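Local coordinates for Slr0280 protein (Synechocystis sp., PDB 5H3K) that is of unknown function but carries a phosphodiester glycosidase family domain, which suggests, without proof, a hydrolytic role on phosphodiester-linked sugars, at residues A[91-96]-A[102-107]. Numbering follows the deposited sequence.
Sequences LDLLDN and QPVQWF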
loop_
_atom_site.group_PDB
_atom_site.type_symbol
_atom_site.label_atom_id
_atom_site.label_comp_id
_atom_site.label_asym_id
_atom_site.label_seq_id
_atom_site.Cartn_x
_atom_site.Cartn_y
_atom_site.Cartn_z
ATOM N N LEU A 91 12.001 -18.415 -3.052
ATOM C CA LEU A 91 12.759 -18.173 -4.285
ATOM C C LEU A 91 13.487 -16.837 -4.229
ATOM O O LEU A 91 12.873 -15.810 -3.950
ATOM C CB LEU A 91 11.844 -18.137 -5.508
ATOM C CG LEU A 91 10.943 -19.301 -5.893
ATOM C CD1 LEU A 91 10.477 -19.128 -7.345
ATOM C CD2 LEU A 91 11.607 -20.655 -5.685
ATOM N N ASP A 92 14.787 -16.836 -4.499
ATOM C CA ASP A 92 15.528 -15.580 -4.597
ATOM C C ASP A 92 15.336 -15.077 -6.021
ATOM O O ASP A 92 15.769 -15.730 -6.968
ATOM C CB ASP A 92 17.017 -15.812 -4.297
ATOM C CG ASP A 92 17.831 -14.511 -4.200
ATOM O OD1 ASP A 92 17.244 -13.400 -4.188
ATOM O OD2 ASP A 92 19.080 -14.604 -4.108
ATOM N N LEU A 93 14.642 -13.950 -6.178
ATOM C CA LEU A 93 14.468 -13.332 -7.500
ATOM C C LEU A 93 15.675 -12.454 -7.823
ATOM O O LEU A 93 15.885 -11.419 -7.185
ATOM C CB LEU A 93 13.189 -12.489 -7.560
ATOM C CG LEU A 93 11.897 -13.179 -7.106
ATOM C CD1 LEU A 93 10.686 -12.305 -7.358
ATOM C CD2 LEU A 93 11.731 -14.515 -7.792
ATOM N N LEU A 94 16.463 -12.869 -8.814
ATOM C CA LEU A 94 17.665 -12.137 -9.206
ATOM C C LEU A 94 17.349 -11.039 -10.227
ATOM O O LEU A 94 16.345 -11.127 -10.948
ATOM C CB LEU A 94 18.692 -13.109 -9.802
ATOM C CG LEU A 94 18.902 -14.398 -9.015
ATOM C CD1 LEU A 94 19.925 -15.298 -9.716
ATOM C CD2 LEU A 94 19.340 -14.085 -7.607
ATOM N N ASP A 95 18.202 -10.017 -10.288
ATOM C CA ASP A 95 18.031 -8.931 -11.253
ATOM C C ASP A 95 17.837 -9.509 -12.653
ATOM O O ASP A 95 18.579 -10.411 -13.074
ATOM C CB ASP A 95 19.234 -7.988 -11.226
ATOM C CG ASP A 95 19.341 -7.196 -9.930
ATOM O OD1 ASP A 95 18.589 -7.468 -8.967
ATOM O OD2 ASP A 95 20.195 -6.292 -9.870
ATOM N N ASN A 96 16.811 -9.030 -13.354
ATOM C CA ASN A 96 16.478 -9.558 -14.674
ATOM C C ASN A 96 16.674 -8.525 -15.772
ATOM O O ASN A 96 17.055 -7.387 -15.510
ATOM C CB ASN A 96 15.035 -10.075 -14.713
ATOM C CG ASN A 96 14.005 -8.959 -14.543
ATOM O OD1 ASN A 96 14.246 -7.980 -13.839
ATOM N ND2 ASN A 96 12.863 -9.102 -15.199
ATOM N N GLN A 102 12.753 -14.422 -15.659
ATOM C CA GLN A 102 13.082 -14.218 -14.252
ATOM C C GLN A 102 14.099 -15.242 -13.785
ATOM O O GLN A 102 13.735 -16.376 -13.505
ATOM C CB GLN A 102 11.824 -14.328 -13.385
ATOM C CG GLN A 102 12.099 -14.004 -11.922
ATOM C CD GLN A 102 12.802 -12.673 -11.765
ATOM O OE1 GLN A 102 12.247 -11.630 -12.099
ATOM N NE2 GLN A 102 14.031 -12.696 -11.257
ATOM N N PRO A 103 15.377 -14.853 -13.727
ATOM C CA PRO A 103 16.390 -15.714 -13.103
ATOM C C PRO A 103 16.182 -15.834 -11.589
ATOM O O PRO A 103 15.864 -14.850 -10.907
ATOM C CB PRO A 103 17.712 -15.010 -13.422
ATOM C CG PRO A 103 17.339 -13.597 -13.801
ATOM C CD PRO A 103 15.961 -13.669 -14.383
ATOM N N VAL A 104 16.345 -17.047 -11.072
ATOM C CA VAL A 104 16.078 -17.320 -9.661
ATOM C C VAL A 104 17.161 -18.224 -9.083
ATOM O O VAL A 104 17.862 -18.916 -9.826
ATOM C CB VAL A 104 14.684 -17.981 -9.439
ATOM C CG1 VAL A 104 13.534 -17.067 -9.919
ATOM C CG2 VAL A 104 14.607 -19.353 -10.121
ATOM N N GLN A 105 17.311 -18.194 -7.761
ATOM C CA GLN A 105 18.132 -19.169 -7.049
ATOM C C GLN A 105 17.290 -19.818 -5.962
ATOM O O GLN A 105 16.645 -19.125 -5.173
ATOM C CB GLN A 105 19.380 -18.517 -6.439
ATOM C CG GLN A 105 20.525 -18.285 -7.422
ATOM C CD GLN A 105 21.236 -19.579 -7.839
ATOM O OE1 GLN A 105 20.603 -20.538 -8.290
ATOM N NE2 GLN A 105 22.562 -19.603 -7.691
ATOM N N TRP A 106 17.274 -21.145 -5.944
ATOM C CA TRP A 106 16.532 -21.888 -4.931
ATOM C C TRP A 106 17.096 -23.305 -4.851
ATOM O O TRP A 106 16.678 -24.203 -5.596
ATOM C CB TRP A 106 15.021 -21.904 -5.240
ATOM C CG TRP A 106 14.190 -22.519 -4.140
ATOM C CD1 TRP A 106 13.871 -21.956 -2.935
ATOM C CD2 TRP A 106 13.581 -23.821 -4.149
ATOM N NE1 TRP A 106 13.106 -22.833 -2.194
ATOM C CE2 TRP A 106 12.917 -23.973 -2.917
ATOM C CE3 TRP A 106 13.543 -24.861 -5.076
ATOM C CZ2 TRP A 106 12.217 -25.137 -2.600
ATOM C CZ3 TRP A 106 12.842 -26.015 -4.755
ATOM C CH2 TRP A 106 12.191 -26.143 -3.529
ATOM N N PHE A 107 18.052 -23.486 -3.941
ATOM C CA PHE A 107 18.774 -24.744 -3.795
ATOM C C PHE A 107 19.295 -25.219 -5.153
ATOM O O PHE A 107 19.091 -26.364 -5.550
ATOM C CB PHE A 107 17.885 -25.794 -3.140
ATOM C CG PHE A 107 17.444 -25.426 -1.741
ATOM C CD1 PHE A 107 18.303 -25.585 -0.664
ATOM C CD2 PHE A 107 16.174 -24.919 -1.509
ATOM C CE1 PHE A 107 17.905 -25.253 0.627
ATOM C CE2 PHE A 107 15.769 -24.579 -0.220
ATOM C CZ PHE A 107 16.636 -24.750 0.845
#
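D92 and Q105 face each other as an antiparallel hydrogen-bonded pair: D92 N donates to Q105 O at 3.0 Å, with an N-H...O angle of 163°, and Q105 N returns the bond to D92 O, lying in its carbonyl plane on a lone pair. The same D92 O receives a CA-H...O contact from V104 CA at 3.1 Å. One residue on, L93 and V104 form a non-hydrogen-bonded pair whose side chains run side by side, L93 CD2 lying 3.8 Å from V104 CG1. Beyond this last bridged pair one more backbone bond forms, L94 N to P103 O at 2.9 Å, and here a side chain takes over from the backbone. With CG anti to its own N (chi1 -175°) and the chain bent at chi2, Q102 folds back and places NE2 2.8 Å from L94 O. That amide nitrogen also donates to P103 O, and both acceptors lie close to the amide plane, so two bonds fix its rotation. P103 O is thus gripped by L94 N and Q102 NE2 from opposite faces of its plane. The arrangement is a beta hairpin of strands 92-93 and 101-105, at the margin of a mixed sheet in which 101-105 also pairs with 112-119. At the far end, L91 CD2 sits over the five-membered ring of W106, 3.9 Å from its centroid and 26° off the normal, a CH-pi contact; F107 CD2 lies over a face of the same indole. Farther out, R123 NH1 binds Q102 OE1, holding the other end of that amide, while L93 rests on M86 of helix 82-89 and on L125. K271 NZ bonds to L93 O, and strand 271-276 supplies the backbone nitrogens of T272 and N274 to D95 OD1 and N96 OD1.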